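Local coordinates for GrpB family protein (Enterococcus faecalis, PDB 2NRK) that is of unknown function but belongs to the GrpB (UPF0157) family, whose membership of the nucleotidyltransferase clan suggests a possible role in nucleotidyl transfer, at residues A[15-19]-A[50-56]; A[22-26]-A[75-79]; A[86-92]-A[103-107]; A[133-138]-A[156-160]. One frame throughout, in Å; residues are numbered along the deposited sequence. Where two conformers were deposited one is given.

Interaction 1 of 4, residues A[15-19]-A[50-56]; sequences WVEQF and AKPIIDF
Apolar packing dominates where Trp15, Gln18 and Phe19 of the helix meet Ala50, Pro52, Ile54 and Phe56. The short segments of helix 15-19 and strand 54-56 run at 41° to each other, their axes 9.1 Å apart at closest. Ile54, pointing from the strand at the helix, is central to the contact. Its CD1 lies 3.6 Å from CB of Trp15 and also meets CG and CD1 of the indole, while its CG2, placed anti to the backbone N, reaches the edge of the Phe19 ring and CB of Phe19. The indole continues outward along the loop: NE1 and CZ2 rest against CB of Pro52, and CH2 is 3.7 Å from CB of Ala50.

The aromatic pair is of a second kind. The rings of Phe19 and Phe56 are tilted by only 24° but strongly offset, with little overlap. CD1 of Phe19 comes within 3.3 Å of CE1 of Phe56, while the carbonyl O of Phe19 lies in the plane of the Phe56 ring at its edge. His39 of the adjacent strand stacks on Phe19.

Polar contact is limited to one water. It accepts from NE2 of Gln18 at 2.8 Å and donates to O of Pro52, the centre of an inverse gamma turn. The extended Gln18 chain carries its amide crosswise over Ile54, with NE2 3.7 Å from CD1 of that residue.

Such chemistry is consistent with close apolar fit and burial keeping this part of helix 14-30 on the sheet, with a water-mediated link at the partly exposed margin.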
loop_
_atom_site.group_PDB
_atom_site.type_symbol
_atom_site.label_atom_id
_atom_site.label_comp_id
_atom_site.label_asym_id
_atom_site.label_seq_id
_atom_site.Cartn_x
_atom_site.Cartn_y
_atom_site.Cartn_z
ATOM N N TRP A 15 -6.163 19.031 17.952
ATOM C CA TRP A 15 -5.068 18.468 17.170
ATOM C C TRP A 15 -5.424 18.413 15.679
ATOM O O TRP A 15 -4.548 18.515 14.814
ATOM C CB TRP A 15 -4.744 17.059 17.684
ATOM C CG TRP A 15 -4.071 17.088 19.040
ATOM C CD1 TRP A 15 -3.356 18.113 19.594
ATOM C CD2 TRP A 15 -4.017 16.003 19.971
ATOM N NE1 TRP A 15 -2.882 17.738 20.850
ATOM C CE2 TRP A 15 -3.249 16.438 21.085
ATOM C CE3 TRP A 15 -4.512 14.691 19.954
ATOM C CZ2 TRP A 15 -3.029 15.624 22.215
ATOM C CZ3 TRP A 15 -4.271 13.867 21.067
ATOM C CH2 TRP A 15 -3.537 14.345 22.181
ATOM N N VAL A 16 -6.708 18.225 15.388
ATOM C CA VAL A 16 -7.163 18.192 13.990
ATOM C C VAL A 16 -6.968 19.567 13.314
ATOM O O VAL A 16 -6.541 19.630 12.157
ATOM C CB VAL A 16 -8.624 17.705 13.882
ATOM C CG1 VAL A 16 -9.040 17.638 12.408
ATOM C CG2 VAL A 16 -8.737 16.284 14.529
ATOM N N GLU A 17 -7.297 20.633 14.052
ATOM C CA GLU A 17 -7.106 22.025 13.601
ATOM C C GLU A 17 -5.635 22.259 13.316
ATOM O O GLU A 17 -5.269 22.756 12.248
ATOM C CB GLU A 17 -7.549 23.035 14.679
ATOM C CG GLU A 17 -8.875 22.721 15.332
ATOM C CD GLU A 17 -9.296 23.701 16.420
ATOM O OE1 GLU A 17 -8.584 24.702 16.667
ATOM O OE2 GLU A 17 -10.359 23.449 17.028
ATOM N N GLN A 18 -4.807 21.887 14.295
ATOM C CA GLN A 18 -3.358 22.038 14.224
ATOM C C GLN A 18 -2.801 21.305 13.015
ATOM O O GLN A 18 -1.950 21.851 12.305
ATOM C CB GLN A 18 -2.704 21.529 15.513
ATOM C CG GLN A 18 -3.063 22.429 16.691
ATOM C CD GLN A 18 -2.753 21.803 18.041
ATOM O OE1 GLN A 18 -3.450 22.075 19.028
ATOM N NE2 GLN A 18 -1.726 20.974 18.097
ATOM N N PHE A 19 -3.279 20.081 12.779
ATOM C CA PHE A 19 -2.863 19.333 11.622
ATOM C C PHE A 19 -3.220 20.091 10.325
ATOM O O PHE A 19 -2.382 20.297 9.477
ATOM C CB PHE A 19 -3.485 17.931 11.578
ATOM C CG PHE A 19 -3.372 17.306 10.209
ATOM C CD1 PHE A 19 -2.172 16.779 9.792
ATOM C CD2 PHE A 19 -4.433 17.348 9.304
ATOM C CE1 PHE A 19 -2.010 16.259 8.499
ATOM C CE2 PHE A 19 -4.260 16.820 7.990
ATOM C CZ PHE A 19 -3.068 16.294 7.601
ATOM N N ALA A 50 -2.526 10.881 23.935
ATOM C CA ALA A 50 -1.291 10.997 23.148
ATOM C C ALA A 50 -0.409 12.135 23.620
ATOM O O ALA A 50 -0.889 13.084 24.201
ATOM C CB ALA A 50 -1.629 11.255 21.676
ATOM N N LYS A 51 0.873 12.054 23.303
ATOM C CA LYS A 51 1.731 13.229 23.389
ATOM C C LYS A 51 1.206 14.238 22.366
ATOM O O LYS A 51 0.849 13.845 21.245
ATOM C CB LYS A 51 3.152 12.870 23.025
ATOM C CG LYS A 51 3.792 12.028 24.113
ATOM C CD LYS A 51 4.936 11.218 23.582
ATOM C CE LYS A 51 6.167 12.039 23.290
ATOM N NZ LYS A 51 7.364 11.354 23.928
ATOM N N PRO A 52 1.113 15.519 22.759
ATOM C CA PRO A 52 0.565 16.541 21.853
ATOM C C PRO A 52 1.577 16.991 20.807
ATOM O O PRO A 52 1.973 18.177 20.774
ATOM C CB PRO A 52 0.214 17.689 22.800
ATOM C CG PRO A 52 1.148 17.558 23.910
ATOM C CD PRO A 52 1.425 16.078 24.092
ATOM N N ILE A 53 2.018 16.033 19.996
ATOM C CA ILE A 53 2.943 16.270 18.895
ATOM C C ILE A 53 2.227 15.747 17.647
ATOM O O ILE A 53 1.855 14.566 17.581
ATOM C CB ILE A 53 4.269 15.479 19.057
ATOM C CG1 ILE A 53 4.964 15.873 20.376
ATOM C CG2 ILE A 53 5.183 15.733 17.870
ATOM C CD1 ILE A 53 6.195 15.032 20.674
ATOM N N ILE A 54 1.997 16.637 16.688
ATOM C CA ILE A 54 1.221 16.255 15.507
ATOM C C ILE A 54 2.165 15.592 14.510
ATOM O O ILE A 54 3.174 16.198 14.127
ATOM C CB ILE A 54 0.563 17.470 14.805
ATOM C CG1 ILE A 54 -0.226 18.387 15.772
ATOM C CG2 ILE A 54 -0.331 17.003 13.636
ATOM C CD1 ILE A 54 -1.385 17.713 16.467
ATOM N N ASP A 55 1.819 14.375 14.084
ATOM C CA ASP A 55 2.561 13.676 13.020
ATOM C C ASP A 55 1.921 13.855 11.656
ATOM O O ASP A 55 0.678 13.623 11.493
ATOM C CB ASP A 55 2.665 12.171 13.294
ATOM C CG ASP A 55 3.474 11.878 14.534
ATOM O OD1 ASP A 55 4.713 11.929 14.447
ATOM O OD2 ASP A 55 2.851 11.609 15.596
ATOM N N PHE A 56 2.766 14.207 10.689
ATOM C CA PHE A 56 2.395 14.410 9.267
ATOM C C PHE A 56 3.064 13.378 8.383
ATOM O O PHE A 56 4.285 13.121 8.521
ATOM C CB PHE A 56 2.824 15.809 8.768
ATOM C CG PHE A 56 2.242 16.937 9.565
ATOM C CD1 PHE A 56 1.159 17.659 9.072
ATOM C CD2 PHE A 56 2.754 17.266 10.814
ATOM C CE1 PHE A 56 0.560 18.680 9.832
ATOM C CE2 PHE A 56 2.173 18.292 11.569
ATOM C CZ PHE A 56 1.069 19.006 11.078
HETATM O O HOH W 1 -0.093 20.345 20.239
#

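Interaction 2 of 4, residues A[22-26]-A[75-79]; sequences EAQAL and RIGYE
The helix 22-26 faces the loop 75-79 across a wide backbone gap, its closest CA atoms, those of Ala25 and Ile76, standing 8.6 Å apart, so that side chains must bridge the distance. Tyr78 reaches across it. Its hydroxyl donates to Glu22, with OH 2.6 Å from OE2, and the carboxylate receives it through the anti lone pair of OE2, the one turned away from the other oxygen. The acid extends from the helix to meet the phenol coming from the loop, with carboxylate and ring planes 46° apart. CG of Glu22 is set anti to the backbone N, and a bend at chi2 (71°) brings the acid round to the phenol. Lys94 forms a salt bridge with the same OE2, so the oxygen has two donors; the positive charge would be expected to favour the carboxylate.

Apolar atoms fill in beside this bond. CD2 of Leu26 lies 4.0 Å from CE2 of Tyr78, the leucine running crosswise to the tyrosine. CD1 of Ile76 lies in the plane of the Tyr78 ring, at its edge, and approaches OE2 of Glu22 to 4.0 Å; CB of Ala25 is a looser neighbour, 4.5 Å from CD1 of Ile76.

Gly77, with positive phi, is the C-prime residue of a Schellman motif that ends helix 70-75 and turns the chain towards Tyr78. Tyr78 reaches helix 14-30 while also touching Phe73 of helix 70-75, Leu92 and Lys94 of strand 89-94, and His101 and Val103 of strand 101-107.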
loop_
_atom_site.group_PDB
_atom_site.type_symbol
_atom_site.label_atom_id
_atom_site.label_comp_id
_atom_site.label_asym_id
_atom_site.label_seq_id
_atom_site.Cartn_x
_atom_site.Cartn_y
_atom_site.Cartn_z
ATOM N N GLU A 22 -1.153 23.365 9.603
ATOM C CA GLU A 22 0.222 23.158 9.199
ATOM C C GLU A 22 0.283 22.403 7.875
ATOM O O GLU A 22 1.223 22.583 7.090
ATOM C CB GLU A 22 1.009 22.436 10.314
ATOM C CG GLU A 22 2.525 22.298 10.032
ATOM C CD GLU A 22 3.292 23.639 10.125
ATOM O OE1 GLU A 22 2.662 24.727 10.264
ATOM O OE2 GLU A 22 4.550 23.600 10.072
ATOM N N ALA A 23 -0.685 21.520 7.623
ATOM C CA ALA A 23 -0.662 20.794 6.357
ATOM C C ALA A 23 -0.698 21.802 5.179
ATOM O O ALA A 23 0.003 21.632 4.175
ATOM C CB ALA A 23 -1.818 19.784 6.252
ATOM N N GLN A 24 -1.491 22.863 5.311
ATOM C CA GLN A 24 -1.587 23.888 4.271
ATOM C C GLN A 24 -0.226 24.585 4.102
ATOM O O GLN A 24 0.238 24.826 2.978
ATOM C CB GLN A 24 -2.670 24.907 4.655
ATOM C CG GLN A 24 -3.389 25.596 3.489
ATOM C CD GLN A 24 -4.471 26.554 3.972
ATOM O OE1 GLN A 24 -4.249 27.336 4.898
ATOM N NE2 GLN A 24 -5.650 26.489 3.357
ATOM N N ALA A 25 0.399 24.913 5.228
ATOM C CA ALA A 25 1.711 25.570 5.223
ATOM C C ALA A 25 2.725 24.694 4.487
ATOM O O ALA A 25 3.494 25.198 3.648
ATOM C CB ALA A 25 2.167 25.874 6.654
ATOM N N LEU A 26 2.730 23.388 4.786
ATOM C CA LEU A 26 3.623 22.438 4.118
ATOM C C LEU A 26 3.378 22.354 2.608
ATOM O O LEU A 26 4.328 22.381 1.812
ATOM C CB LEU A 26 3.516 21.038 4.751
ATOM C CG LEU A 26 3.991 21.002 6.205
ATOM C CD1 LEU A 26 3.620 19.627 6.805
ATOM C CD2 LEU A 26 5.490 21.234 6.271
ATOM N N ARG A 75 12.855 28.049 7.569
ATOM C CA ARG A 75 12.262 29.388 7.690
ATOM C C ARG A 75 10.957 29.333 8.500
ATOM O O ARG A 75 10.659 30.277 9.256
ATOM C CB ARG A 75 11.996 29.993 6.310
ATOM C CG ARG A 75 11.625 31.472 6.354
ATOM C CD ARG A 75 11.142 31.953 4.989
ATOM N NE ARG A 75 9.808 31.438 4.701
ATOM C CZ ARG A 75 8.691 31.921 5.251
ATOM N NH1 ARG A 75 7.526 31.392 4.939
ATOM N NH2 ARG A 75 8.740 32.946 6.107
ATOM N N ILE A 76 10.198 28.243 8.365
ATOM C CA ILE A 76 8.968 28.081 9.163
ATOM C C ILE A 76 9.178 27.249 10.444
ATOM O O ILE A 76 8.225 26.722 11.045
ATOM C CB ILE A 76 7.756 27.619 8.305
ATOM C CG1 ILE A 76 7.963 26.213 7.738
ATOM C CG2 ILE A 76 7.503 28.639 7.174
ATOM C CD1 ILE A 76 6.610 25.520 7.275
ATOM N N GLY A 77 10.442 27.091 10.834
ATOM C CA GLY A 77 10.752 26.593 12.165
ATOM C C GLY A 77 11.236 25.168 12.284
ATOM O O GLY A 77 11.468 24.712 13.388
ATOM N N TYR A 78 11.331 24.457 11.170
ATOM C CA TYR A 78 11.780 23.068 11.194
ATOM C C TYR A 78 13.288 22.898 11.269
ATOM O O TYR A 78 14.056 23.681 10.677
ATOM C CB TYR A 78 11.257 22.308 9.963
ATOM C CG TYR A 78 9.773 22.036 10.041
ATOM C CD1 TYR A 78 9.279 21.012 10.874
ATOM C CD2 TYR A 78 8.871 22.824 9.328
ATOM C CE1 TYR A 78 7.901 20.754 10.956
ATOM C CE2 TYR A 78 7.488 22.585 9.424
ATOM C CZ TYR A 78 7.036 21.533 10.228
ATOM O OH TYR A 78 5.669 21.280 10.367
ATOM N N GLU A 79 13.706 21.871 12.012
ATOM C CA GLU A 79 14.993 21.262 11.815
ATOM C C GLU A 79 14.837 20.212 10.715
ATOM O O GLU A 79 13.959 19.334 10.786
ATOM C CB GLU A 79 15.452 20.526 13.086
ATOM C CG GLU A 79 15.989 21.315 14.205
ATOM C CD GLU A 79 16.533 20.340 15.272
ATOM O OE1 GLU A 79 15.718 19.834 16.073
ATOM O OE2 GLU A 79 17.741 20.050 15.250
#

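Interaction 3 of 4, residues A[86-92]-A[103-107]; sequences LSGRRYL and VHIYQ
Leu92 and Val103 form the tight end of this antiparallel pairing, a hydrogen-bonded pair whose CB atoms lie 3.8 Å apart. Leu92 N bonds to Val103 O, and Val103 N to Leu92 O (2.8 Å). Arg90 and Ile105 form the next hydrogen-bonded pair; between the two, Tyr91 faces His104, their side chains running alongside each other with the ring planes inclined at 52°. Leu92, Val103 and Ile105 share one face of the sheet, where CD1 of Leu92 reaches CD1 of Ile105.

Close packing continues on the face of Tyr91 and His104, where the aliphatic part of Arg89 lies over the Tyr106 ring, with CG above one face and CB of Arg89 3.8 Å from CE1 of Tyr106. The Arg89 chain bends at chi3 (62°), and CB of Tyr91 lies over one face of its guanidinium, toward the rim. A water gathers Arg89 NH1, His104 ND1 and Tyr106 OH. Each of these side chains also has a partner beyond the strands: Glu83 O for Arg89 NE, Asp55 for His104 and His117 for Tyr106. Arg90 starts out on the face of Leu92, but its end leads away to a salt bridge from NE to Asp67.

The watery end lies at Gly88 and Gln107. Gly88, in the type II turn from Leu86 to Arg89, is joined to Gln107 through a second water, bound by Gly88 O and Gln107 N in place of a direct backbone bond.

The arrangement is a beta hairpin of strands 89-94 and 101-107 inside a mixed sheet, its polar face bearing a water-linked cluster of arginine, histidine and tyrosine.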
loop_
_atom_site.group_PDB
_atom_site.type_symbol
_atom_site.label_atom_id
_atom_site.label_comp_id
_atom_site.label_asym_id
_atom_site.label_seq_id
_atom_site.Cartn_x
_atom_site.Cartn_y
_atom_site.Cartn_z
ATOM N N LEU A 86 16.189 6.411 8.514
ATOM C CA LEU A 86 15.282 5.609 7.684
ATOM C C LEU A 86 15.459 5.899 6.200
ATOM O O LEU A 86 15.287 7.024 5.745
ATOM C CB LEU A 86 13.810 5.782 8.086
ATOM C CG LEU A 86 13.347 5.452 9.510
ATOM C CD1 LEU A 86 11.840 5.678 9.643
ATOM C CD2 LEU A 86 13.727 4.029 9.929
ATOM N N SER A 87 15.798 4.851 5.442
ATOM C CA SER A 87 16.097 4.979 4.016
ATOM C C SER A 87 14.932 5.583 3.242
ATOM O O SER A 87 13.783 5.135 3.382
ATOM C CB SER A 87 16.486 3.607 3.419
ATOM O OG SER A 87 17.048 3.793 2.128
ATOM N N GLY A 88 15.206 6.621 2.459
ATOM C CA GLY A 88 14.149 7.247 1.662
ATOM C C GLY A 88 13.280 8.276 2.355
ATOM O O GLY A 88 12.483 8.925 1.697
ATOM N N ARG A 89 13.449 8.469 3.662
ATOM C CA ARG A 89 12.651 9.467 4.374
ATOM C C ARG A 89 13.319 10.839 4.315
ATOM O O ARG A 89 14.561 10.925 4.188
ATOM C CB ARG A 89 12.464 9.044 5.840
ATOM C CG ARG A 89 11.582 10.027 6.641
ATOM C CD ARG A 89 11.294 9.471 8.042
ATOM N NE ARG A 89 12.530 9.302 8.843
ATOM C CZ ARG A 89 12.515 9.062 10.159
ATOM N NH1 ARG A 89 11.341 8.963 10.802
ATOM N NH2 ARG A 89 13.643 8.904 10.848
ATOM N N ARG A 90 12.510 11.895 4.355
ATOM C CA ARG A 90 12.987 13.187 4.890
ATOM C C ARG A 90 12.172 13.516 6.114
ATOM O O ARG A 90 10.946 13.587 6.037
ATOM C CB ARG A 90 12.921 14.309 3.851
ATOM C CG ARG A 90 13.818 14.036 2.636
ATOM C CD ARG A 90 15.320 13.952 3.015
ATOM N NE ARG A 90 16.154 13.849 1.812
ATOM C CZ ARG A 90 16.438 12.711 1.181
ATOM N NH1 ARG A 90 15.995 11.548 1.661
ATOM N NH2 ARG A 90 17.208 12.736 0.061
ATOM N N TYR A 91 12.849 13.767 7.229
ATOM C CA TYR A 91 12.177 13.931 8.495
ATOM C C TYR A 91 12.378 15.390 8.933
ATOM O O TYR A 91 13.496 15.917 8.824
ATOM C CB TYR A 91 12.817 12.980 9.509
ATOM C CG TYR A 91 12.257 13.062 10.915
ATOM C CD1 TYR A 91 10.923 12.753 11.168
ATOM C CD2 TYR A 91 13.084 13.382 11.999
ATOM C CE1 TYR A 91 10.408 12.789 12.493
ATOM C CE2 TYR A 91 12.575 13.420 13.324
ATOM C CZ TYR A 91 11.235 13.139 13.535
ATOM O OH TYR A 91 10.751 13.190 14.838
ATOM N N LEU A 92 11.304 16.014 9.393
ATOM C CA LEU A 92 11.355 17.385 9.927
ATOM C C LEU A 92 10.798 17.370 11.334
ATOM O O LEU A 92 9.820 16.687 11.612
ATOM C CB LEU A 92 10.483 18.352 9.109
ATOM C CG LEU A 92 10.504 18.348 7.574
ATOM C CD1 LEU A 92 9.488 19.347 7.041
ATOM C CD2 LEU A 92 11.860 18.692 7.096
ATOM N N VAL A 103 7.296 15.677 10.889
ATOM C CA VAL A 103 6.873 15.503 9.493
ATOM C C VAL A 103 7.671 14.386 8.873
ATOM O O VAL A 103 8.905 14.412 8.901
ATOM C CB VAL A 103 7.077 16.834 8.698
ATOM C CG1 VAL A 103 6.601 16.676 7.248
ATOM C CG2 VAL A 103 6.339 17.986 9.381
ATOM N N HIS A 104 6.968 13.398 8.311
ATOM C CA HIS A 104 7.611 12.183 7.806
ATOM C C HIS A 104 7.339 12.202 6.305
ATOM O O HIS A 104 6.182 12.011 5.892
ATOM C CB HIS A 104 6.938 10.933 8.400
ATOM C CG HIS A 104 6.835 10.943 9.898
ATOM N ND1 HIS A 104 7.716 10.262 10.710
ATOM C CD2 HIS A 104 5.977 11.583 10.725
ATOM C CE1 HIS A 104 7.384 10.459 11.977
ATOM N NE2 HIS A 104 6.336 11.260 12.016
ATOM N N ILE A 105 8.367 12.502 5.516
ATOM C CA ILE A 105 8.182 12.661 4.073
ATOM C C ILE A 105 8.743 11.414 3.384
ATOM O O ILE A 105 9.873 11.003 3.642
ATOM C CB ILE A 105 8.878 13.926 3.535
ATOM C CG1 ILE A 105 8.451 15.171 4.334
ATOM C CG2 ILE A 105 8.527 14.144 2.069
ATOM C CD1 ILE A 105 9.271 16.463 3.973
ATOM N N TYR A 106 7.943 10.812 2.494
ATOM C CA TYR A 106 8.425 9.657 1.735
ATOM C C TYR A 106 8.063 9.791 0.254
ATOM O O TYR A 106 7.086 10.443 -0.098
ATOM C CB TYR A 106 7.773 8.368 2.216
ATOM C CG TYR A 106 8.031 7.997 3.667
ATOM C CD1 TYR A 106 9.160 7.268 4.038
ATOM C CD2 TYR A 106 7.084 8.314 4.635
ATOM C CE1 TYR A 106 9.333 6.878 5.413
ATOM C CE2 TYR A 106 7.255 7.954 5.968
ATOM C CZ TYR A 106 8.355 7.247 6.341
ATOM O OH TYR A 106 8.425 6.873 7.690
ATOM N N GLN A 107 8.855 9.152 -0.595
ATOM C CA GLN A 107 8.507 9.061 -2.007
ATOM C C GLN A 107 7.333 8.087 -2.201
ATOM O O GLN A 107 7.183 7.121 -1.439
ATOM C CB GLN A 107 9.702 8.562 -2.811
ATOM C CG GLN A 107 9.592 8.865 -4.288
ATOM C CD GLN A 107 10.954 8.761 -4.954
ATOM O OE1 GLN A 107 11.703 9.736 -5.012
ATOM N NE2 GLN A 107 11.291 7.568 -5.411
HETATM O O HOH W 2 10.796 7.211 0.290
HETATM O O HOH W 3 8.943 7.939 9.927
#

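Interaction 4 of 4, residues A[133-138]-A[156-160]; sequences TYGTLK and KDAFI
Tyr134 and Phe159 make the central contact, their ring planes only 24° apart but displaced, so that the touch is made by one border of each ring. CD1 of Tyr134 lies 3.3 Å from CE2 of Phe159, and CB of Tyr134 rests against the same atom. Leu137 and Thr133 close in around the phenylalanine: CD2 of Leu137 is 3.9 Å from CB of Phe159, each side chain reaching past the other towards the facing helix, while CG2 of Thr133 meets CE1 of the Phe159 ring. At the far end of Tyr134 the hydroxyl accepts a hydrogen bond from Lys156, NZ to OH 3.1 Å, and also touches CD1 of Ile160 at 3.5 Å.

This is helix-to-helix packing, in which one turn of helix 128-142 meets the start of helix 157-171 and Lys156 just before it, in the helical part of the chain.

Both Tyr134 and Phe159 carry CG anti to the backbone N (chi1 -175° and 176°), which directs the rings at each other across the interface. CE of Lys138 covers one face of the Tyr134 ring, 3.6 Å from its plane and over its centre, and CD of Lys138 packs on CE of Lys156 at 3.6 Å. The two ammonium groups do not touch, their NZ atoms being 5.3 Å apart, and that of Lys138 is bound instead by Ala49 O and Ser42 OG. Further out, Tyr134 also packs on Ser42 and Leu48 of the neighbouring loop.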
loop_
_atom_site.group_PDB
_atom_site.type_symbol
_atom_site.label_atom_id
_atom_site.label_comp_id
_atom_site.label_asym_id
_atom_site.label_seq_id
_atom_site.Cartn_x
_atom_site.Cartn_y
_atom_site.Cartn_z
ATOM N N THR A 133 -6.463 0.406 24.938
ATOM C CA THR A 133 -5.346 -0.373 25.484
ATOM C C THR A 133 -4.052 0.404 25.297
ATOM O O THR A 133 -3.247 0.502 26.233
ATOM C CB THR A 133 -5.267 -1.782 24.819
ATOM O OG1 THR A 133 -6.438 -2.495 25.199
ATOM C CG2 THR A 133 -4.055 -2.577 25.317
ATOM N N TYR A 134 -3.891 0.973 24.102
ATOM C CA TYR A 134 -2.694 1.718 23.731
ATOM C C TYR A 134 -2.578 2.992 24.570
ATOM O O TYR A 134 -1.517 3.271 25.139
ATOM C CB TYR A 134 -2.789 2.074 22.265
ATOM C CG TYR A 134 -1.576 2.741 21.696
ATOM C CD1 TYR A 134 -0.310 2.463 22.178
ATOM C CD2 TYR A 134 -1.713 3.576 20.591
ATOM C CE1 TYR A 134 0.824 3.070 21.604
ATOM C CE2 TYR A 134 -0.607 4.187 20.011
ATOM C CZ TYR A 134 0.651 3.902 20.524
ATOM O OH TYR A 134 1.716 4.510 19.915
ATOM N N GLY A 135 -3.683 3.732 24.698
ATOM C CA GLY A 135 -3.657 4.950 25.519
ATOM C C GLY A 135 -3.335 4.676 26.976
ATOM O O GLY A 135 -2.566 5.426 27.614
ATOM N N THR A 136 -3.898 3.585 27.509
ATOM C CA THR A 136 -3.673 3.180 28.888
ATOM C C THR A 136 -2.198 2.832 29.086
ATOM O O THR A 136 -1.603 3.216 30.081
ATOM C CB THR A 136 -4.612 2.013 29.287
ATOM O OG1 THR A 136 -5.957 2.509 29.307
ATOM C CG2 THR A 136 -4.276 1.466 30.683
ATOM N N LEU A 137 -1.622 2.116 28.132
ATOM C CA LEU A 137 -0.212 1.772 28.194
ATOM C C LEU A 137 0.652 3.028 28.207
ATOM O O LEU A 137 1.579 3.137 29.000
ATOM C CB LEU A 137 0.178 0.863 27.032
ATOM C CG LEU A 137 1.665 0.586 26.833
ATOM C CD1 LEU A 137 2.236 -0.094 28.093
ATOM C CD2 LEU A 137 1.810 -0.285 25.633
ATOM N N LYS A 138 0.340 3.974 27.328
ATOM C CA LYS A 138 1.157 5.188 27.230
ATOM C C LYS A 138 1.088 5.983 28.535
ATOM O O LYS A 138 2.108 6.505 29.010
ATOM C CB LYS A 138 0.733 6.033 26.018
ATOM C CG LYS A 138 1.129 5.407 24.661
ATOM C CD LYS A 138 0.973 6.397 23.486
ATOM C CE LYS A 138 -0.449 6.455 23.011
ATOM N NZ LYS A 138 -0.681 7.563 22.034
ATOM N N LYS A 156 6.974 1.197 24.336
ATOM C CA LYS A 156 5.730 0.882 23.648
ATOM C C LYS A 156 6.029 0.017 22.408
ATOM O O LYS A 156 5.114 -0.331 21.653
ATOM C CB LYS A 156 5.015 2.167 23.156
ATOM C CG LYS A 156 5.284 3.467 23.914
ATOM C CD LYS A 156 5.435 4.643 22.953
ATOM C CE LYS A 156 4.110 5.057 22.347
ATOM N NZ LYS A 156 4.252 5.845 21.064
ATOM N N ASP A 157 7.303 -0.295 22.172
ATOM C CA ASP A 157 7.726 -0.744 20.836
ATOM C C ASP A 157 7.114 -2.078 20.408
ATOM O O ASP A 157 6.646 -2.212 19.269
ATOM C CB ASP A 157 9.264 -0.837 20.735
ATOM C CG ASP A 157 9.740 -1.240 19.336
ATOM O OD1 ASP A 157 9.519 -0.473 18.376
ATOM O OD2 ASP A 157 10.331 -2.334 19.181
ATOM N N ALA A 158 7.133 -3.050 21.319
ATOM C CA ALA A 158 6.611 -4.397 21.018
ATOM C C ALA A 158 5.101 -4.331 20.731
ATOM O O ALA A 158 4.596 -5.028 19.826
ATOM C CB ALA A 158 6.906 -5.366 22.174
ATOM N N PHE A 159 4.392 -3.506 21.505
ATOM C CA PHE A 159 2.959 -3.312 21.311
ATOM C C PHE A 159 2.705 -2.700 19.941
ATOM O O PHE A 159 1.875 -3.182 19.164
ATOM C CB PHE A 159 2.370 -2.408 22.401
ATOM C CG PHE A 159 0.894 -2.097 22.189
ATOM C CD1 PHE A 159 -0.085 -3.004 22.579
ATOM C CD2 PHE A 159 0.504 -0.922 21.543
ATOM C CE1 PHE A 159 -1.450 -2.721 22.393
ATOM C CE2 PHE A 159 -0.823 -0.654 21.342
ATOM C CZ PHE A 159 -1.815 -1.544 21.763
ATOM N N ILE A 160 3.444 -1.642 19.633
ATOM C CA ILE A 160 3.266 -0.987 18.329
ATOM C C ILE A 160 3.520 -1.959 17.161
ATOM O O ILE A 160 2.733 -1.991 16.209
ATOM C CB ILE A 160 4.156 0.273 18.217
ATOM C CG1 ILE A 160 3.594 1.351 19.152
ATOM C CG2 ILE A 160 4.240 0.730 16.744
ATOM C CD1 ILE A 160 4.611 2.514 19.438
#

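Overall arrangement
Interactions 1 and 2 both use helix 14-30, their centres 13 Å apart, and meet where Phe56 packs against Glu22 and Leu26; along the chain their segments alternate. Interaction 3 follows interaction 2 in sequence and touches both: strands 54-60 and 101-107 are neighbours in the mixed sheet, with Phe56 packing on Val103, while Leu26 reaches the same valine from interaction 2. These three therefore form one continuous body of helix and sheet. Interaction 4, last along the chain, lies in the helical part, about 29 Å from interaction 2 between centres. Lys138 touches Ala50, linking it to interaction 1, so the loop before strand 54-60 joins the helical part to the sheet.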